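Local coordinates for protein endosialidase (Enterobacteria phage phi92, PDB 4HIZ) that cleaves sialic acid polymers as a phage endosialidase, hydrolysing alpha-2,8 and alpha-2,9 linkages within the chain, at residues A160-R165 and E176-P181; P270-E275 and S329-F334. All blocks are in the same frame, centred on the assembly; numbering follows the deposited sequence. Where two conformers were deposited one is given.

Interaction 1 (A160-R165 and E176-P181); sequences AVIETR and ELWSRP. With FRU (beta-D-fructofuranose), chain G.
Ile162 lies across the indole of Trp178 where 160-165 and 176-181 run side by side as the two arms of an antiparallel beta hairpin, the middle strands of a four-stranded blade in the catalytic beta-propeller. Two hydrogen-bonded pairs, Ala160 with Trp178 and Ile162 with Glu176, flank the non-hydrogen-bonded pair Val161-Leu177. Of the four backbone bonds the straightest runs from Trp178 N to Ala160 O, 2.8 Å long and 173° at the hydrogen.

The tight part is on the face carrying Ala160, Ile162, Glu176 and Trp178. With Ile162 CG1 set beside its own backbone N (chi1 -62°), that methylene sits over the five-membered ring, 3.6 Å from the centroid and only 16° off the normal, a CH-pi contact. CG2 reaches along to the six-membered part, and Tyr146 meets the indole edge-to-face. On the other face the two segments touch more sparsely: Val161 CG2 and Leu177 CD1 just meet at 4.2 Å.

Toward the glycan pocket the contact turns polar and hydrated. Fructose O3 donates to Glu176 OE2 at 2.6 Å and O4 to OE1, each carboxylate oxygen thus taking one sugar hydroxyl; Tyr146 and Asp138 add further bonds to the same sugar. OE1 is also held from within the protein. Trp178 NE1 gives it a nearly linear bond of 3.0 Å, lying in the indole plane but coming in from above the carboxylate plane, which helps fix how the acid group is turned. On the face that carries Ile162 and Glu176, a water bridges the two strands: it donates to Ile162 O and to Glu176 OE1, and accepts a hydrogen bond from Thr164 OG1 at 2.8 Å.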
loop_
_atom_site.group_PDB
_atom_site.type_symbol
_atom_site.label_atom_id
_atom_site.label_comp_id
_atom_site.label_asym_id
_atom_site.label_seq_id
_atom_site.Cartn_x
_atom_site.Cartn_y
_atom_site.Cartn_z
ATOM N N ALA A 160 -16.764 -19.554 18.287
ATOM C CA ALA A 160 -16.996 -18.146 18.567
ATOM C C ALA A 160 -18.442 -17.969 19.026
ATOM O O ALA A 160 -19.350 -18.622 18.485
ATOM C CB ALA A 160 -16.725 -17.293 17.308
ATOM N N VAL A 161 -18.681 -17.076 19.990
ATOM C CA VAL A 161 -20.060 -16.739 20.285
ATOM C C VAL A 161 -20.346 -15.484 19.469
ATOM O O VAL A 161 -19.871 -14.386 19.801
ATOM C CB VAL A 161 -20.331 -16.467 21.784
ATOM C CG1 VAL A 161 -21.832 -16.116 22.000
ATOM C CG2 VAL A 161 -19.952 -17.699 22.606
ATOM N N ILE A 162 -21.083 -15.682 18.381
ATOM C CA ILE A 162 -21.428 -14.599 17.484
ATOM C C ILE A 162 -22.781 -14.069 17.903
ATOM O O ILE A 162 -23.808 -14.774 17.862
ATOM C CB ILE A 162 -21.467 -15.059 16.022
ATOM C CG1 ILE A 162 -20.075 -15.550 15.589
ATOM C CG2 ILE A 162 -21.971 -13.923 15.142
ATOM C CD1 ILE A 162 -18.927 -14.484 15.735
ATOM N N GLU A 163 -22.769 -12.839 18.378
ATOM C CA GLU A 163 -23.957 -12.195 18.916
ATOM C C GLU A 163 -24.680 -11.419 17.835
ATOM O O GLU A 163 -24.048 -10.851 16.938
ATOM C CB GLU A 163 -23.521 -11.212 20.003
ATOM C CG GLU A 163 -22.945 -11.907 21.259
ATOM C CD GLU A 163 -22.500 -10.933 22.319
ATOM O OE1 GLU A 163 -22.301 -9.719 21.999
ATOM O OE2 GLU A 163 -22.306 -11.386 23.474
ATOM N N THR A 164 -26.005 -11.328 17.959
ATOM C CA THR A 164 -26.796 -10.454 17.101
ATOM C C THR A 164 -27.319 -9.334 17.993
ATOM O O THR A 164 -28.014 -9.610 18.995
ATOM C CB THR A 164 -27.979 -11.220 16.474
ATOM O OG1 THR A 164 -27.494 -12.203 15.570
ATOM C CG2 THR A 164 -28.898 -10.287 15.699
ATOM N N ARG A 165 -26.978 -8.083 17.680
ATOM C CA ARG A 165 -27.336 -6.955 18.557
ATOM C C ARG A 165 -28.101 -5.908 17.763
ATOM O O ARG A 165 -27.901 -5.747 16.548
ATOM C CB ARG A 165 -26.070 -6.318 19.183
ATOM C CG ARG A 165 -25.143 -7.418 19.838
ATOM C CD ARG A 165 -24.056 -6.829 20.783
ATOM N NE ARG A 165 -24.666 -6.230 21.977
ATOM C CZ ARG A 165 -24.562 -6.732 23.213
ATOM N NH1 ARG A 165 -25.167 -6.112 24.232
ATOM N NH2 ARG A 165 -23.822 -7.825 23.448
ATOM N N GLU A 176 -25.285 -16.931 19.110
ATOM C CA GLU A 176 -25.114 -18.234 18.468
ATOM C C GLU A 176 -23.717 -18.711 18.692
ATOM O O GLU A 176 -22.778 -17.911 18.647
ATOM C CB GLU A 176 -25.381 -18.159 16.959
ATOM C CG GLU A 176 -26.854 -17.844 16.629
ATOM C CD GLU A 176 -27.053 -17.340 15.191
ATOM O OE1 GLU A 176 -26.152 -16.667 14.619
ATOM O OE2 GLU A 176 -28.140 -17.627 14.639
ATOM N N LEU A 177 -23.562 -20.016 18.907
ATOM C CA LEU A 177 -22.231 -20.607 18.923
ATOM C C LEU A 177 -21.916 -20.959 17.465
ATOM O O LEU A 177 -22.661 -21.714 16.854
ATOM C CB LEU A 177 -22.219 -21.847 19.855
ATOM C CG LEU A 177 -20.802 -22.453 19.995
ATOM C CD1 LEU A 177 -19.864 -21.533 20.805
ATOM C CD2 LEU A 177 -20.907 -23.863 20.627
ATOM N N TRP A 178 -20.852 -20.368 16.883
ATOM C CA TRP A 178 -20.434 -20.697 15.518
ATOM C C TRP A 178 -19.177 -21.529 15.604
ATOM O O TRP A 178 -18.285 -21.233 16.424
ATOM C CB TRP A 178 -20.101 -19.421 14.717
ATOM C CG TRP A 178 -21.273 -18.566 14.264
ATOM C CD1 TRP A 178 -22.505 -18.421 14.857
ATOM C CD2 TRP A 178 -21.273 -17.702 13.112
ATOM N NE1 TRP A 178 -23.279 -17.525 14.123
ATOM C CE2 TRP A 178 -22.545 -17.071 13.053
ATOM C CE3 TRP A 178 -20.333 -17.427 12.120
ATOM C CZ2 TRP A 178 -22.887 -16.162 12.043
ATOM C CZ3 TRP A 178 -20.673 -16.531 11.104
ATOM C CH2 TRP A 178 -21.924 -15.890 11.084
ATOM N N SER A 179 -19.066 -22.567 14.775
ATOM C CA SER A 179 -17.796 -23.295 14.730
ATOM C C SER A 179 -17.462 -23.809 13.361
ATOM O O SER A 179 -18.332 -24.025 12.537
ATOM C CB SER A 179 -17.738 -24.454 15.747
ATOM O OG SER A 179 -18.441 -25.590 15.280
ATOM N N ARG A 180 -16.153 -23.953 13.130
ATOM C CA ARG A 180 -15.611 -24.540 11.884
ATOM C C ARG A 180 -14.408 -25.339 12.289
ATOM O O ARG A 180 -13.790 -25.061 13.307
ATOM C CB ARG A 180 -15.095 -23.426 10.925
ATOM C CG ARG A 180 -16.103 -23.000 9.866
ATOM C CD ARG A 180 -15.509 -21.874 9.019
ATOM N NE ARG A 180 -16.348 -21.597 7.851
ATOM C CZ ARG A 180 -16.152 -20.536 7.056
ATOM N NH1 ARG A 180 -15.139 -19.689 7.317
ATOM N NH2 ARG A 180 -16.923 -20.353 5.989
ATOM N N PRO A 181 -14.018 -26.313 11.460
ATOM C CA PRO A 181 -12.726 -26.954 11.718
ATOM C C PRO A 181 -11.619 -25.919 11.482
ATOM O O PRO A 181 -11.750 -25.116 10.551
ATOM C CB PRO A 181 -12.659 -28.038 10.634
ATOM C CG PRO A 181 -13.505 -27.534 9.496
ATOM C CD PRO A 181 -14.635 -26.751 10.192
HETATM C C1 FRU G . -31.144 -15.601 10.497
HETATM C C2 FRU G . -29.853 -16.235 10.763
HETATM C C3 FRU G . -28.958 -15.845 11.817
HETATM C C4 FRU G . -27.731 -16.622 11.542
HETATM C C5 FRU G . -27.768 -16.719 10.045
HETATM C C6 FRU G . -26.895 -17.802 9.427
HETATM O O1 FRU G . -30.721 -14.470 9.760
HETATM O O2 FRU G . -30.388 -17.419 11.493
HETATM O O3 FRU G . -29.458 -15.881 13.178
HETATM O O4 FRU G . -26.556 -15.898 12.030
HETATM O O5 FRU G . -29.156 -16.922 9.690
HETATM O O6 FRU G . -27.443 -19.053 9.699
HETATM O O HOH W 1 -26.010 -14.440 16.291
#

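Interaction 2 (P270-E275 and S329-F334)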
loop_
_atom_site.group_PDB
_atom_site.type_symbol
_atom_site.label_atom_id
_atom_site.label_comp_id
_atom_site.label_asym_id
_atom_site.label_seq_id
_atom_site.Cartn_x
_atom_site.Cartn_y
_atom_site.Cartn_z
ATOM N N PRO A 270 -19.007 -25.248 5.853
ATOM C CA PRO A 270 -20.094 -24.447 6.440
ATOM C C PRO A 270 -19.881 -24.211 7.924
ATOM O O PRO A 270 -19.355 -25.089 8.619
ATOM C CB PRO A 270 -21.345 -25.311 6.220
ATOM C CG PRO A 270 -20.861 -26.639 5.787
ATOM C CD PRO A 270 -19.494 -26.456 5.165
ATOM N N TRP A 271 -20.296 -23.048 8.415
ATOM C CA TRP A 271 -20.277 -22.829 9.852
ATOM C C TRP A 271 -21.367 -23.705 10.485
ATOM O O TRP A 271 -22.471 -23.770 9.981
ATOM C CB TRP A 271 -20.591 -21.377 10.154
ATOM C CG TRP A 271 -19.524 -20.370 9.792
ATOM C CD1 TRP A 271 -19.510 -19.551 8.700
ATOM C CD2 TRP A 271 -18.381 -20.016 10.580
ATOM N NE1 TRP A 271 -18.396 -18.711 8.744
ATOM C CE2 TRP A 271 -17.714 -18.959 9.908
ATOM C CE3 TRP A 271 -17.875 -20.463 11.812
ATOM C CZ2 TRP A 271 -16.547 -18.378 10.404
ATOM C CZ3 TRP A 271 -16.731 -19.874 12.317
ATOM C CH2 TRP A 271 -16.079 -18.831 11.613
ATOM N N GLU A 272 -21.028 -24.361 11.573
ATOM C CA GLU A 272 -22.086 -24.916 12.442
ATOM C C GLU A 272 -22.569 -23.761 13.282
ATOM O O GLU A 272 -21.761 -23.097 13.910
ATOM C CB GLU A 272 -21.487 -25.976 13.343
ATOM C CG GLU A 272 -22.531 -26.484 14.352
ATOM C CD GLU A 272 -21.882 -27.238 15.500
ATOM O OE1 GLU A 272 -21.000 -26.663 16.213
ATOM O OE2 GLU A 272 -22.223 -28.420 15.648
ATOM N N ILE A 273 -23.874 -23.499 13.279
ATOM C CA ILE A 273 -24.434 -22.316 13.955
ATOM C C ILE A 273 -25.568 -22.799 14.863
ATOM O O ILE A 273 -26.552 -23.388 14.397
ATOM C CB ILE A 273 -24.971 -21.315 12.923
ATOM C CG1 ILE A 273 -23.782 -20.752 12.113
ATOM C CG2 ILE A 273 -25.769 -20.190 13.581
ATOM C CD1 ILE A 273 -24.233 -19.800 11.025
ATOM N N THR A 274 -25.394 -22.589 16.160
ATOM C CA THR A 274 -26.331 -23.109 17.157
ATOM C C THR A 274 -26.817 -21.976 18.040
ATOM O O THR A 274 -26.004 -21.319 18.683
ATOM C CB THR A 274 -25.626 -24.153 18.051
ATOM O OG1 THR A 274 -25.054 -25.193 17.231
ATOM C CG2 THR A 274 -26.623 -24.767 19.041
ATOM N N GLU A 275 -28.136 -21.794 18.138
ATOM C CA GLU A 275 -28.669 -20.756 19.014
ATOM C C GLU A 275 -28.427 -21.138 20.476
ATOM O O GLU A 275 -28.592 -22.326 20.854
ATOM C CB GLU A 275 -30.167 -20.554 18.764
ATOM C CG GLU A 275 -30.733 -19.361 19.496
ATOM C CD GLU A 275 -32.148 -19.038 19.056
ATOM O OE1 GLU A 275 -32.741 -19.839 18.301
ATOM O OE2 GLU A 275 -32.668 -17.980 19.456
ATOM N N SER A 329 -20.719 -32.463 20.814
ATOM C CA SER A 329 -21.953 -33.237 20.709
ATOM C C SER A 329 -23.190 -32.417 21.057
ATOM O O SER A 329 -24.277 -32.689 20.545
ATOM C CB SER A 329 -21.880 -34.475 21.597
ATOM O OG SER A 329 -21.703 -34.102 22.950
ATOM N N ASP A 330 -23.019 -31.413 21.921
ATOM C CA ASP A 330 -24.148 -30.644 22.442
ATOM C C ASP A 330 -23.848 -29.175 22.524
ATOM O O ASP A 330 -23.741 -28.625 23.626
ATOM C CB ASP A 330 -24.529 -31.130 23.862
ATOM C CG ASP A 330 -25.036 -32.549 23.873
ATOM O OD1 ASP A 330 -26.204 -32.757 23.476
ATOM O OD2 ASP A 330 -24.272 -33.443 24.302
ATOM N N PRO A 331 -23.736 -28.532 21.364
ATOM C CA PRO A 331 -23.308 -27.118 21.353
ATOM C C PRO A 331 -24.310 -26.203 22.031
ATOM O O PRO A 331 -23.908 -25.154 22.474
ATOM C CB PRO A 331 -23.166 -26.784 19.846
ATOM C CG PRO A 331 -23.979 -27.871 19.133
ATOM C CD PRO A 331 -23.890 -29.099 20.011
ATOM N N SER A 332 -25.576 -26.589 22.157
ATOM C CA SER A 332 -26.525 -25.687 22.806
ATOM C C SER A 332 -26.598 -25.853 24.332
ATOM O O SER A 332 -27.332 -25.110 24.994
ATOM C CB SER A 332 -27.930 -25.874 22.218
ATOM O OG SER A 332 -28.493 -27.103 22.674
ATOM N N SER A 333 -25.858 -26.814 24.882
ATOM C CA SER A 333 -25.960 -27.162 26.302
ATOM C C SER A 333 -24.879 -26.523 27.181
ATOM O O SER A 333 -23.691 -26.838 27.045
ATOM C CB SER A 333 -25.856 -28.670 26.445
ATOM O OG SER A 333 -26.057 -29.036 27.803
ATOM N N PHE A 334 -25.283 -25.635 28.077
ATOM C CA PHE A 334 -24.334 -24.993 28.973
ATOM C C PHE A 334 -25.004 -24.659 30.273
ATOM O O PHE A 334 -26.247 -24.652 30.372
ATOM C CB PHE A 334 -23.752 -23.677 28.339
ATOM C CG PHE A 334 -24.814 -22.690 27.972
ATOM C CD1 PHE A 334 -25.444 -22.753 26.738
ATOM C CD2 PHE A 334 -25.248 -21.741 28.903
ATOM C CE1 PHE A 334 -26.466 -21.868 26.418
ATOM C CE2 PHE A 334 -26.258 -20.828 28.580
ATOM C CZ PHE A 334 -26.870 -20.894 27.345
#
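A type I beta turn, Asp330 to Ser333, in the loop between strands 318-324 and 335-338 rests its two central residues, Pro331 and Ser332, on the edge strand 272-275. Thr274 takes most of the contact and divides it between its branches. Its hydroxyl faces the proline, with OG1 3.5 Å from Pro331 CG and nearly as close to CB, while its methyl CG2 meets Ser332 CB at 3.6 Å. The chi1 of -55° is what parts them: it sets CG2 opposite the backbone N and leaves OG1 next to that N, on the proline's side.

The turn is closed by its own backbone bond, Ser333 N to Asp330 O at 3.1 Å, and no hydrogen bond crosses to the strand. What joins the two is van der Waals packing at the protein surface, made where neighbouring blades of the beta-propeller come together: strand 272-275 is the outermost strand of one four-stranded sheet, and the turn leads into the outer strand of the next. Pro331 also touches Leu177, one strand further in.

Glu272 reaches the same proline with an extended chain running at about a right angle to the proline side chain, its OE2 ending 3.9 Å from Pro331 CG. The carboxylate finds its polar partners outside both segments, OE2 in a salt bridge with Lys211 and OE1 in a hydrogen bond with Ser179. At the far end of the strand the backbone takes over, Glu275 O lying 3.9 Å from Ser332 CB.

Interaction 1 closes before interaction 2 opens along the chain, and their centres lie 9 Å apart within the catalytic beta-propeller. They share one four-stranded antiparallel sheet: strand 172-181 has strand 157-166 on one side and strand 272-275 on the other, the latter joined to it by probable hydrogen bonds from Leu177 N to Thr274 O and from Ser179 N to Glu272 O. Interaction 1 is therefore internal to the sheet, whereas interaction 2 carries the contact outward from its edge to the loop of the next sheet. Ile273 of the edge strand packs on Glu176 and belongs with it and Trp178 to the same glycan pocket.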